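Local coordinates for protein tryptophane-5-halogenase (Microbispora sp. ATCC PTA-5024, PDB 5UAO) that chlorinates the 5-position of a peptide tryptophan during biosynthesis of the lanthipeptide NAI-107, as a halogenase that binds flavin-adenine dinucleotide, at residues V127-E135 against L478-R489; F400-N408 against G464-V474. All blocks are in the same frame, centred on the assembly; numbering follows the deposited sequence.

Contact 1 (V127-E135 against L478-R489); sequences VGLVGSLRE and LLPPREPPEQWR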
loop_
_atom_site.group_PDB
_atom_site.type_symbol
_atom_site.label_atom_id
_atom_site.label_comp_id
_atom_site.label_asym_id
_atom_site.label_seq_id
_atom_site.Cartn_x
_atom_site.Cartn_y
_atom_site.Cartn_z
ATOM N N VAL A 127 -6.970 9.453 -22.623
ATOM C CA VAL A 127 -7.608 9.182 -23.934
ATOM C C VAL A 127 -7.546 7.693 -24.138
ATOM O O VAL A 127 -8.543 7.067 -24.490
ATOM C CB VAL A 127 -6.903 9.910 -25.110
ATOM C CG1 VAL A 127 -7.393 9.422 -26.463
ATOM C CG2 VAL A 127 -7.092 11.399 -24.962
ATOM N N GLY A 128 -6.372 7.118 -23.900
ATOM C CA GLY A 128 -6.250 5.669 -23.764
ATOM C C GLY A 128 -4.986 5.139 -24.373
ATOM O O GLY A 128 -4.697 5.368 -25.550
ATOM N N LEU A 129 -4.234 4.389 -23.575
ATOM C CA LEU A 129 -2.914 3.959 -23.976
ATOM C C LEU A 129 -2.953 2.918 -25.064
ATOM O O LEU A 129 -2.174 2.969 -25.995
ATOM C CB LEU A 129 -2.192 3.430 -22.754
ATOM C CG LEU A 129 -0.710 3.241 -22.620
ATOM C CD1 LEU A 129 0.100 4.371 -23.277
ATOM C CD2 LEU A 129 -0.431 3.139 -21.103
ATOM N N VAL A 130 -3.857 1.975 -24.953
ATOM C CA VAL A 130 -3.941 0.891 -25.903
ATOM C C VAL A 130 -4.409 1.423 -27.246
ATOM O O VAL A 130 -3.869 1.086 -28.275
ATOM C CB VAL A 130 -4.862 -0.247 -25.414
ATOM C CG1 VAL A 130 -5.056 -1.260 -26.547
ATOM C CG2 VAL A 130 -4.272 -0.897 -24.162
ATOM N N GLY A 131 -5.364 2.333 -27.213
ATOM C CA GLY A 131 -5.860 2.951 -28.447
ATOM C C GLY A 131 -4.754 3.797 -29.096
ATOM O O GLY A 131 -4.565 3.761 -30.336
ATOM N N SER A 132 -3.978 4.508 -28.281
ATOM C CA SER A 132 -2.860 5.329 -28.862
ATOM C C SER A 132 -1.898 4.382 -29.581
ATOM O O SER A 132 -1.452 4.651 -30.754
ATOM C CB SER A 132 -2.154 6.162 -27.758
ATOM O OG SER A 132 -1.017 6.885 -28.262
ATOM N N LEU A 133 -1.517 3.300 -28.920
ATOM C CA LEU A 133 -0.556 2.335 -29.553
ATOM C C LEU A 133 -1.104 1.669 -30.845
ATOM O O LEU A 133 -0.407 1.526 -31.875
ATOM C CB LEU A 133 -0.121 1.260 -28.574
ATOM C CG LEU A 133 0.887 1.828 -27.522
ATOM C CD1 LEU A 133 0.729 0.972 -26.253
ATOM C CD2 LEU A 133 2.319 1.922 -28.066
ATOM N N ARG A 134 -2.354 1.270 -30.801
ATOM C CA ARG A 134 -2.952 0.587 -31.989
ATOM C C ARG A 134 -3.115 1.556 -33.170
ATOM O O ARG A 134 -2.872 1.213 -34.292
ATOM C CB ARG A 134 -4.303 0.036 -31.606
ATOM C CG ARG A 134 -4.269 -1.147 -30.683
ATOM C CD ARG A 134 -5.676 -1.479 -30.233
ATOM N NE ARG A 134 -6.514 -1.999 -31.311
ATOM C CZ ARG A 134 -6.582 -3.270 -31.705
ATOM N NH1 ARG A 134 -5.842 -4.210 -31.139
ATOM N NH2 ARG A 134 -7.413 -3.609 -32.697
ATOM N N GLU A 135 -3.551 2.769 -32.901
ATOM C CA GLU A 135 -3.864 3.755 -33.934
ATOM C C GLU A 135 -2.657 4.538 -34.365
ATOM O O GLU A 135 -2.640 4.976 -35.512
ATOM C CB GLU A 135 -4.936 4.734 -33.480
ATOM C CG GLU A 135 -6.221 4.080 -32.984
ATOM C CD GLU A 135 -7.091 3.493 -34.104
ATOM O OE1 GLU A 135 -7.098 4.048 -35.211
ATOM O OE2 GLU A 135 -7.776 2.477 -33.864
ATOM N N LEU A 478 0.393 -7.200 -26.197
ATOM C CA LEU A 478 -0.452 -6.034 -26.037
ATOM C C LEU A 478 -1.861 -6.498 -25.794
ATOM O O LEU A 478 -2.399 -7.343 -26.523
ATOM C CB LEU A 478 -0.377 -5.111 -27.271
ATOM C CG LEU A 478 -1.015 -3.740 -27.065
ATOM C CD1 LEU A 478 -0.271 -2.949 -25.995
ATOM C CD2 LEU A 478 -1.071 -2.943 -28.366
ATOM N N LEU A 479 -2.484 -5.951 -24.777
ATOM C CA LEU A 479 -3.833 -6.309 -24.505
ATOM C C LEU A 479 -4.770 -5.793 -25.624
ATOM O O LEU A 479 -4.599 -4.675 -26.179
ATOM C CB LEU A 479 -4.319 -5.785 -23.150
ATOM C CG LEU A 479 -3.633 -6.303 -21.837
ATOM C CD1 LEU A 479 -4.064 -5.418 -20.666
ATOM C CD2 LEU A 479 -3.913 -7.775 -21.549
ATOM N N PRO A 480 -5.814 -6.579 -25.899
ATOM C CA PRO A 480 -6.928 -6.077 -26.677
ATOM C C PRO A 480 -7.582 -4.829 -26.052
ATOM O O PRO A 480 -7.504 -4.641 -24.848
ATOM C CB PRO A 480 -7.906 -7.262 -26.648
ATOM C CG PRO A 480 -7.568 -7.988 -25.400
ATOM C CD PRO A 480 -6.082 -7.924 -25.369
ATOM N N PRO A 481 -8.189 -3.952 -26.878
ATOM C CA PRO A 481 -8.889 -2.778 -26.375
ATOM C C PRO A 481 -10.233 -3.185 -25.807
ATOM O O PRO A 481 -10.774 -4.219 -26.186
ATOM C CB PRO A 481 -9.091 -1.919 -27.645
ATOM C CG PRO A 481 -9.198 -2.919 -28.734
ATOM C CD PRO A 481 -8.275 -4.046 -28.354
ATOM N N ARG A 482 -10.770 -2.367 -24.924
ATOM C CA ARG A 482 -11.998 -2.696 -24.214
ATOM C C ARG A 482 -13.209 -1.932 -24.772
ATOM O O ARG A 482 -14.307 -1.927 -24.218
ATOM C CB ARG A 482 -11.742 -2.385 -22.756
ATOM C CG ARG A 482 -10.578 -3.233 -22.218
ATOM C CD ARG A 482 -11.038 -4.391 -21.337
ATOM N NE ARG A 482 -11.501 -3.857 -20.059
ATOM C CZ ARG A 482 -10.704 -3.406 -19.089
ATOM N NH1 ARG A 482 -9.376 -3.440 -19.212
ATOM N NH2 ARG A 482 -11.242 -2.919 -17.979
ATOM N N GLU A 483 -13.007 -1.287 -25.902
ATOM C CA GLU A 483 -14.036 -0.465 -26.495
ATOM C C GLU A 483 -13.778 -0.484 -27.993
ATOM O O GLU A 483 -12.647 -0.756 -28.435
ATOM C CB GLU A 483 -13.955 0.957 -25.950
ATOM C CG GLU A 483 -12.601 1.614 -26.203
ATOM C CD GLU A 483 -12.536 3.066 -25.792
ATOM O OE1 GLU A 483 -13.577 3.707 -25.498
ATOM O OE2 GLU A 483 -11.396 3.599 -25.785
ATOM N N PRO A 484 -14.822 -0.238 -28.779
ATOM C CA PRO A 484 -14.651 -0.215 -30.227
ATOM C C PRO A 484 -13.615 0.874 -30.641
ATOM O O PRO A 484 -13.518 1.915 -30.005
ATOM C CB PRO A 484 -16.050 0.164 -30.747
ATOM C CG PRO A 484 -17.002 -0.014 -29.607
ATOM C CD PRO A 484 -16.195 0.089 -28.349
ATOM N N PRO A 485 -12.828 0.621 -31.687
ATOM C CA PRO A 485 -11.797 1.602 -31.999
ATOM C C PRO A 485 -12.310 3.012 -32.321
ATOM O O PRO A 485 -11.609 3.966 -32.100
ATOM C CB PRO A 485 -11.111 0.994 -33.188
ATOM C CG PRO A 485 -11.239 -0.463 -32.993
ATOM C CD PRO A 485 -12.608 -0.649 -32.404
ATOM N N GLU A 486 -13.539 3.133 -32.823
ATOM C CA GLU A 486 -14.120 4.419 -33.166
ATOM C C GLU A 486 -14.411 5.254 -31.974
ATOM O O GLU A 486 -14.409 6.462 -32.058
ATOM C CB GLU A 486 -15.448 4.249 -33.955
ATOM C CG GLU A 486 -16.377 3.155 -33.439
ATOM C CD GLU A 486 -16.049 1.767 -34.028
ATOM O OE1 GLU A 486 -17.017 0.997 -34.231
ATOM O OE2 GLU A 486 -14.854 1.430 -34.290
ATOM N N GLN A 487 -14.718 4.633 -30.846
ATOM C CA GLN A 487 -14.869 5.399 -29.631
ATOM C C GLN A 487 -13.541 6.042 -29.174
ATOM O O GLN A 487 -13.527 7.225 -28.776
ATOM C CB GLN A 487 -15.520 4.525 -28.537
ATOM C CG GLN A 487 -16.973 4.213 -28.953
ATOM C CD GLN A 487 -17.686 5.431 -29.605
ATOM O OE1 GLN A 487 -17.929 6.453 -28.944
ATOM N NE2 GLN A 487 -17.971 5.344 -30.916
ATOM N N TRP A 488 -12.446 5.281 -29.214
ATOM C CA TRP A 488 -11.126 5.852 -28.864
ATOM C C TRP A 488 -10.842 7.013 -29.805
ATOM O O TRP A 488 -10.531 8.115 -29.356
ATOM C CB TRP A 488 -10.012 4.822 -28.991
ATOM C CG TRP A 488 -8.700 5.404 -28.576
ATOM C CD1 TRP A 488 -8.155 5.369 -27.315
ATOM C CD2 TRP A 488 -7.768 6.103 -29.396
ATOM N NE1 TRP A 488 -6.961 6.042 -27.287
ATOM C CE2 TRP A 488 -6.683 6.503 -28.547
ATOM C CE3 TRP A 488 -7.744 6.497 -30.731
ATOM C CZ2 TRP A 488 -5.586 7.246 -29.025
ATOM C CZ3 TRP A 488 -6.622 7.217 -31.205
ATOM C CH2 TRP A 488 -5.566 7.592 -30.330
ATOM N N ARG A 489 -10.992 6.751 -31.108
ATOM C CA ARG A 489 -10.767 7.751 -32.123
ATOM C C ARG A 489 -11.569 9.040 -31.908
ATOM O O ARG A 489 -11.002 10.172 -32.048
ATOM C CB ARG A 489 -11.015 7.190 -33.524
ATOM C CG ARG A 489 -9.895 6.310 -34.021
ATOM C CD ARG A 489 -9.936 6.046 -35.516
ATOM N NE ARG A 489 -11.096 5.236 -35.915
ATOM C CZ ARG A 489 -11.099 3.931 -36.174
ATOM N NH1 ARG A 489 -9.996 3.172 -36.069
ATOM N NH2 ARG A 489 -12.252 3.379 -36.576
HETATM O O HOH W 1 -4.570 -4.485 -28.774
HETATM O O HOH W 2 -8.974 2.976 -31.682
#
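The indole of Trp488 lies against the backbone of helix 129-135 at Gly131, whose CA stands 3.5 Å from the centroid of the five-membered ring and almost directly above it, a CH-pi contact. Glycine suits the place because a CB would run into Trp488 CD1. Val127 covers the opposite face with CG1, 3.7 Å from Trp488 CE2, leaving the ring sandwiched between a helix turn and a methyl group. Trp488 CG is anti to its own backbone N (chi1 -178°), which sends the indole out from its own helix onto the other. There Trp488 NE1 donates to Gly128 O at 2.9 Å, in a bond bent to 140°; Ser132 N also donates to this oxygen, from the same face of the carbonyl, so one carbonyl serves both the buried indole and the first helical turn.

Beside the ring, Glu135 brings CG obliquely to within 3.6 Å of Trp488 CZ3 and then bends at chi2, bringing OE1 to Arg489 NH1 at 3.1 Å in a salt bridge. OE1 lies in the guanidinium plane of Arg489, although the carboxylate is turned 70° from it. Water 2 links Glu135 OE2 to Pro485 O. On the other flank Val130 CG1 rests 3.5 Å from Leu479 O, and Pro481 CD lies over one face of the Arg134 guanidinium, toward its rim, 3.7 Å from NH1. That NH1 reaches Leu479 O through water 1.

Farther out, Ser132 OG bonds to Asn138 O and Glu141 N, and Arg491 is held by both Val127 O and Glu483. Gly128 is the N-cap residue, with backbone angles that only glycine accepts comfortably. Together these contacts form a near-perpendicular helix packing, the segment axes 9.9 Å apart, in which a tryptophan of helix 485-501 is seated on a glycine of helix 129-136.

Contact 2 (F400-N408 against G464-V474); sequences FLSIHYRFN and GVDTLLLGQEV
Ile403 pushes CD1 between Leu468 and Leu469, 3.7 Å from Leu469 CG. With chi1 at 67° its CG1 takes the crowded position between backbone N and carbonyl carbon, and this aims the longer branch at the neighbouring helix. One turn earlier, Phe400 and Val465 pass side by side, pointing opposite ways, CD1 of the ring meeting CG2 of the valine at 4.1 Å; the edge of the ring also faces Gly464 O, where the lack of a side chain lets the phenyl close in. At the other end Val474 places CG2 over a face of the Phe407 ring, 3.5 Å from Phe407 CG, while Leu469 CD2 approaches the same ring obliquely.

These side chains join two helix ends that run nearly parallel, the segment axes 7° apart in direction and 9.9 Å in distance. Helix 461-471 stops in a Schellman motif: Val474 N returns to Leu469 O and Glu473, at positive phi, turns the chain, which brings Val474 back to Phe407.

The CH-pi contact is made by His404: Leu468 sets CG over one face of the imidazole, 3.8 Å from its centroid, and Leu401 CD2 lies beyond the opposite face.

Among the polar contacts, His404 ND1 donates to Phe400 O at 2.8 Å, nearly in the ring plane, while NE2 bonds to Glu355, so both nitrogens fix the ring's rotation. A leucine in place of His404 would probably leave Glu355 and the Phe400 carbonyl without these partners and deprive Leu468 of the flat surface it packs on. Waters 3 and 4 both donate to Phe407 O and Gln472 O, the first lying 2.9 Å from Gln472 O, and so bridge the two backbones just beyond the helix ends.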
loop_
_atom_site.group_PDB
_atom_site.type_symbol
_atom_site.label_atom_id
_atom_site.label_comp_id
_atom_site.label_asym_id
_atom_site.label_seq_id
_atom_site.Cartn_x
_atom_site.Cartn_y
_atom_site.Cartn_z
ATOM N N PHE A 400 12.265 1.986 -10.335
ATOM C CA PHE A 400 11.672 2.658 -11.502
ATOM C C PHE A 400 12.725 3.327 -12.391
ATOM O O PHE A 400 12.655 3.233 -13.605
ATOM C CB PHE A 400 10.660 3.717 -10.969
ATOM C CG PHE A 400 9.990 4.555 -12.038
ATOM C CD1 PHE A 400 9.490 3.982 -13.195
ATOM C CD2 PHE A 400 9.790 5.910 -11.840
ATOM C CE1 PHE A 400 8.815 4.744 -14.142
ATOM C CE2 PHE A 400 9.121 6.688 -12.776
ATOM C CZ PHE A 400 8.628 6.101 -13.917
ATOM N N LEU A 401 13.684 4.036 -11.807
ATOM C CA LEU A 401 14.744 4.597 -12.593
ATOM C C LEU A 401 15.548 3.503 -13.292
ATOM O O LEU A 401 16.049 3.737 -14.410
ATOM C CB LEU A 401 15.709 5.460 -11.785
ATOM C CG LEU A 401 15.062 6.744 -11.216
ATOM C CD1 LEU A 401 16.084 7.535 -10.405
ATOM C CD2 LEU A 401 14.620 7.601 -12.360
ATOM N N SER A 402 15.736 2.365 -12.618
ATOM C CA SER A 402 16.542 1.266 -13.212
ATOM C C SER A 402 16.014 0.862 -14.621
ATOM O O SER A 402 16.790 0.559 -15.512
ATOM C CB SER A 402 16.579 0.034 -12.260
ATOM O OG SER A 402 15.451 -0.876 -12.313
ATOM N N ILE A 403 14.701 0.860 -14.813
ATOM C CA ILE A 403 14.141 0.462 -16.106
ATOM C C ILE A 403 14.278 1.549 -17.154
ATOM O O ILE A 403 14.041 1.249 -18.318
ATOM C CB ILE A 403 12.697 -0.082 -16.000
ATOM C CG1 ILE A 403 11.715 1.004 -15.575
ATOM C CG2 ILE A 403 12.657 -1.194 -15.019
ATOM C CD1 ILE A 403 10.483 1.032 -16.373
ATOM N N HIS A 404 14.602 2.808 -16.773
ATOM C CA HIS A 404 14.919 3.847 -17.779
ATOM C C HIS A 404 16.264 3.519 -18.447
ATOM O O HIS A 404 16.526 3.890 -19.598
ATOM C CB HIS A 404 15.058 5.227 -17.181
ATOM C CG HIS A 404 13.810 5.782 -16.552
ATOM N ND1 HIS A 404 13.093 5.132 -15.582
ATOM C CD2 HIS A 404 13.186 6.964 -16.733
ATOM C CE1 HIS A 404 12.078 5.888 -15.182
ATOM N NE2 HIS A 404 12.135 7.020 -15.845
ATOM N N TYR A 405 17.151 2.837 -17.707
ATOM C CA TYR A 405 18.471 2.499 -18.194
ATOM C C TYR A 405 18.578 1.173 -18.903
ATOM O O TYR A 405 19.153 1.105 -19.995
ATOM C CB TYR A 405 19.528 2.557 -17.062
ATOM C CG TYR A 405 20.053 3.966 -16.822
ATOM C CD1 TYR A 405 21.035 4.506 -17.638
ATOM C CD2 TYR A 405 19.491 4.780 -15.823
ATOM C CE1 TYR A 405 21.478 5.771 -17.443
ATOM C CE2 TYR A 405 19.937 6.038 -15.604
ATOM C CZ TYR A 405 20.922 6.522 -16.434
ATOM O OH TYR A 405 21.354 7.742 -16.263
ATOM N N ARG A 406 17.971 0.128 -18.333
ATOM C CA ARG A 406 18.091 -1.237 -18.845
ATOM C C ARG A 406 17.548 -1.357 -20.269
ATOM O O ARG A 406 18.016 -2.217 -21.030
ATOM C CB ARG A 406 17.267 -2.159 -17.947
ATOM C CG ARG A 406 17.317 -3.634 -18.301
ATOM C CD ARG A 406 18.630 -4.196 -17.856
ATOM N NE ARG A 406 18.902 -5.479 -18.461
ATOM C CZ ARG A 406 19.546 -6.478 -17.845
ATOM N NH1 ARG A 406 19.956 -6.373 -16.588
ATOM N NH2 ARG A 406 19.759 -7.610 -18.476
ATOM N N PHE A 407 16.528 -0.555 -20.629
ATOM C CA PHE A 407 15.795 -0.802 -21.873
ATOM C C PHE A 407 15.933 0.328 -22.924
ATOM O O PHE A 407 15.103 0.425 -23.861
ATOM C CB PHE A 407 14.332 -1.060 -21.572
ATOM C CG PHE A 407 14.098 -2.232 -20.664
ATOM C CD1 PHE A 407 14.413 -3.517 -21.085
ATOM C CD2 PHE A 407 13.579 -2.060 -19.401
ATOM C CE1 PHE A 407 14.165 -4.606 -20.276
ATOM C CE2 PHE A 407 13.389 -3.119 -18.552
ATOM C CZ PHE A 407 13.653 -4.420 -19.010
ATOM N N ASN A 408 16.964 1.178 -22.752
ATOM C CA ASN A 408 17.144 2.284 -23.660
ATOM C C ASN A 408 17.979 1.874 -24.870
ATOM O O ASN A 408 19.210 1.985 -24.884
ATOM C CB ASN A 408 17.744 3.533 -22.934
ATOM C CG ASN A 408 17.784 4.762 -23.856
ATOM O OD1 ASN A 408 17.412 4.643 -25.013
ATOM N ND2 ASN A 408 18.311 5.878 -23.370
ATOM N N GLY A 464 3.259 5.265 -14.816
ATOM C CA GLY A 464 4.587 5.701 -15.146
ATOM C C GLY A 464 5.434 4.541 -15.638
ATOM O O GLY A 464 6.202 4.664 -16.607
ATOM N N VAL A 465 5.299 3.413 -14.970
ATOM C CA VAL A 465 6.023 2.176 -15.397
ATOM C C VAL A 465 5.573 1.760 -16.807
ATOM O O VAL A 465 6.415 1.502 -17.688
ATOM C CB VAL A 465 5.799 1.010 -14.413
ATOM C CG1 VAL A 465 6.482 -0.274 -14.917
ATOM C CG2 VAL A 465 6.367 1.399 -13.027
ATOM N N ASP A 466 4.273 1.725 -17.038
ATOM C CA ASP A 466 3.741 1.400 -18.369
ATOM C C ASP A 466 4.290 2.363 -19.455
ATOM O O ASP A 466 4.650 1.942 -20.543
ATOM C CB ASP A 466 2.239 1.513 -18.351
ATOM C CG ASP A 466 1.504 0.219 -17.833
ATOM O OD1 ASP A 466 1.995 -0.960 -17.894
ATOM O OD2 ASP A 466 0.340 0.421 -17.428
ATOM N N THR A 467 4.373 3.646 -19.156
ATOM C CA THR A 467 4.739 4.602 -20.192
ATOM C C THR A 467 6.188 4.408 -20.579
ATOM O O THR A 467 6.504 4.400 -21.755
ATOM C CB THR A 467 4.455 6.056 -19.762
ATOM O OG1 THR A 467 3.078 6.181 -19.443
ATOM C CG2 THR A 467 4.837 7.060 -20.824
ATOM N N LEU A 468 7.054 4.211 -19.592
ATOM C CA LEU A 468 8.465 4.031 -19.820
ATOM C C LEU A 468 8.723 2.751 -20.572
ATOM O O LEU A 468 9.519 2.741 -21.491
ATOM C CB LEU A 468 9.307 4.037 -18.505
ATOM C CG LEU A 468 9.868 5.415 -18.229
ATOM C CD1 LEU A 468 10.912 5.890 -19.270
ATOM C CD2 LEU A 468 8.758 6.433 -18.153
ATOM N N LEU A 469 8.003 1.689 -20.234
ATOM C CA LEU A 469 8.287 0.394 -20.853
ATOM C C LEU A 469 7.737 0.342 -22.338
ATOM O O LEU A 469 8.425 -0.042 -23.270
ATOM C CB LEU A 469 7.694 -0.705 -19.974
ATOM C CG LEU A 469 8.393 -0.995 -18.643
ATOM C CD1 LEU A 469 7.575 -2.102 -17.939
ATOM C CD2 LEU A 469 9.747 -1.543 -18.925
ATOM N N LEU A 470 6.559 0.880 -22.549
ATOM C CA LEU A 470 5.975 0.903 -23.900
ATOM C C LEU A 470 6.681 1.956 -24.748
ATOM O O LEU A 470 6.903 1.782 -25.963
ATOM C CB LEU A 470 4.461 1.217 -23.791
ATOM C CG LEU A 470 3.601 0.119 -23.166
ATOM C CD1 LEU A 470 2.315 0.779 -22.805
ATOM C CD2 LEU A 470 3.397 -1.054 -24.103
ATOM N N GLY A 471 7.061 3.062 -24.120
ATOM C CA GLY A 471 7.860 4.083 -24.861
ATOM C C GLY A 471 9.141 3.557 -25.409
ATOM O O GLY A 471 9.599 3.941 -26.504
ATOM N N GLN A 472 9.764 2.699 -24.632
ATOM C CA GLN A 472 11.028 2.060 -24.994
ATOM C C GLN A 472 10.879 0.727 -25.763
ATOM O O GLN A 472 11.898 0.047 -26.017
ATOM C CB GLN A 472 11.856 1.836 -23.705
ATOM C CG GLN A 472 12.477 3.082 -23.120
ATOM C CD GLN A 472 13.170 2.766 -21.787
ATOM O OE1 GLN A 472 12.545 2.366 -20.783
ATOM N NE2 GLN A 472 14.423 2.896 -21.788
ATOM N N GLU A 473 9.644 0.397 -26.183
ATOM C CA GLU A 473 9.323 -0.783 -27.059
ATOM C C GLU A 473 9.843 -2.058 -26.466
ATOM O O GLU A 473 10.410 -2.880 -27.144
ATOM C CB GLU A 473 9.889 -0.626 -28.466
ATOM C CG GLU A 473 9.399 0.619 -29.182
ATOM C CD GLU A 473 9.852 0.686 -30.627
ATOM O OE1 GLU A 473 11.015 1.091 -30.873
ATOM O OE2 GLU A 473 9.059 0.314 -31.511
ATOM N N VAL A 474 9.647 -2.211 -25.177
ATOM C CA VAL A 474 9.970 -3.453 -24.453
ATOM C C VAL A 474 8.912 -4.519 -24.864
ATOM O O VAL A 474 7.710 -4.257 -24.763
ATOM C CB VAL A 474 9.914 -3.184 -22.939
ATOM C CG1 VAL A 474 9.859 -4.463 -22.156
ATOM C CG2 VAL A 474 11.132 -2.333 -22.537
HETATM O O HOH W 3 14.466 1.085 -26.783
HETATM O O HOH W 4 14.103 -2.143 -25.255
#

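How the contacts relate
The two contacts lie on the same side of the chain's centre, with their own centres about 21 Å apart, contact 2 deeper and contact 1 farther out. In sequence, 127-135 comes first, both halves of contact 2 follow, and 478-489 closes the order soon after helix 461-471. That helix joins the pair: Leu470 CD1 packs 3.8 Å from Leu133 CD1 and also touches Leu129, on the side of the helix turned from contact 2. Helices 383-406, 461-471, 129-136 and 485-501 are thus packed in succession, leading from the neighbourhood of the bound FAD, about 13 Å from the His404 side chain, to the outer helical part of the chain.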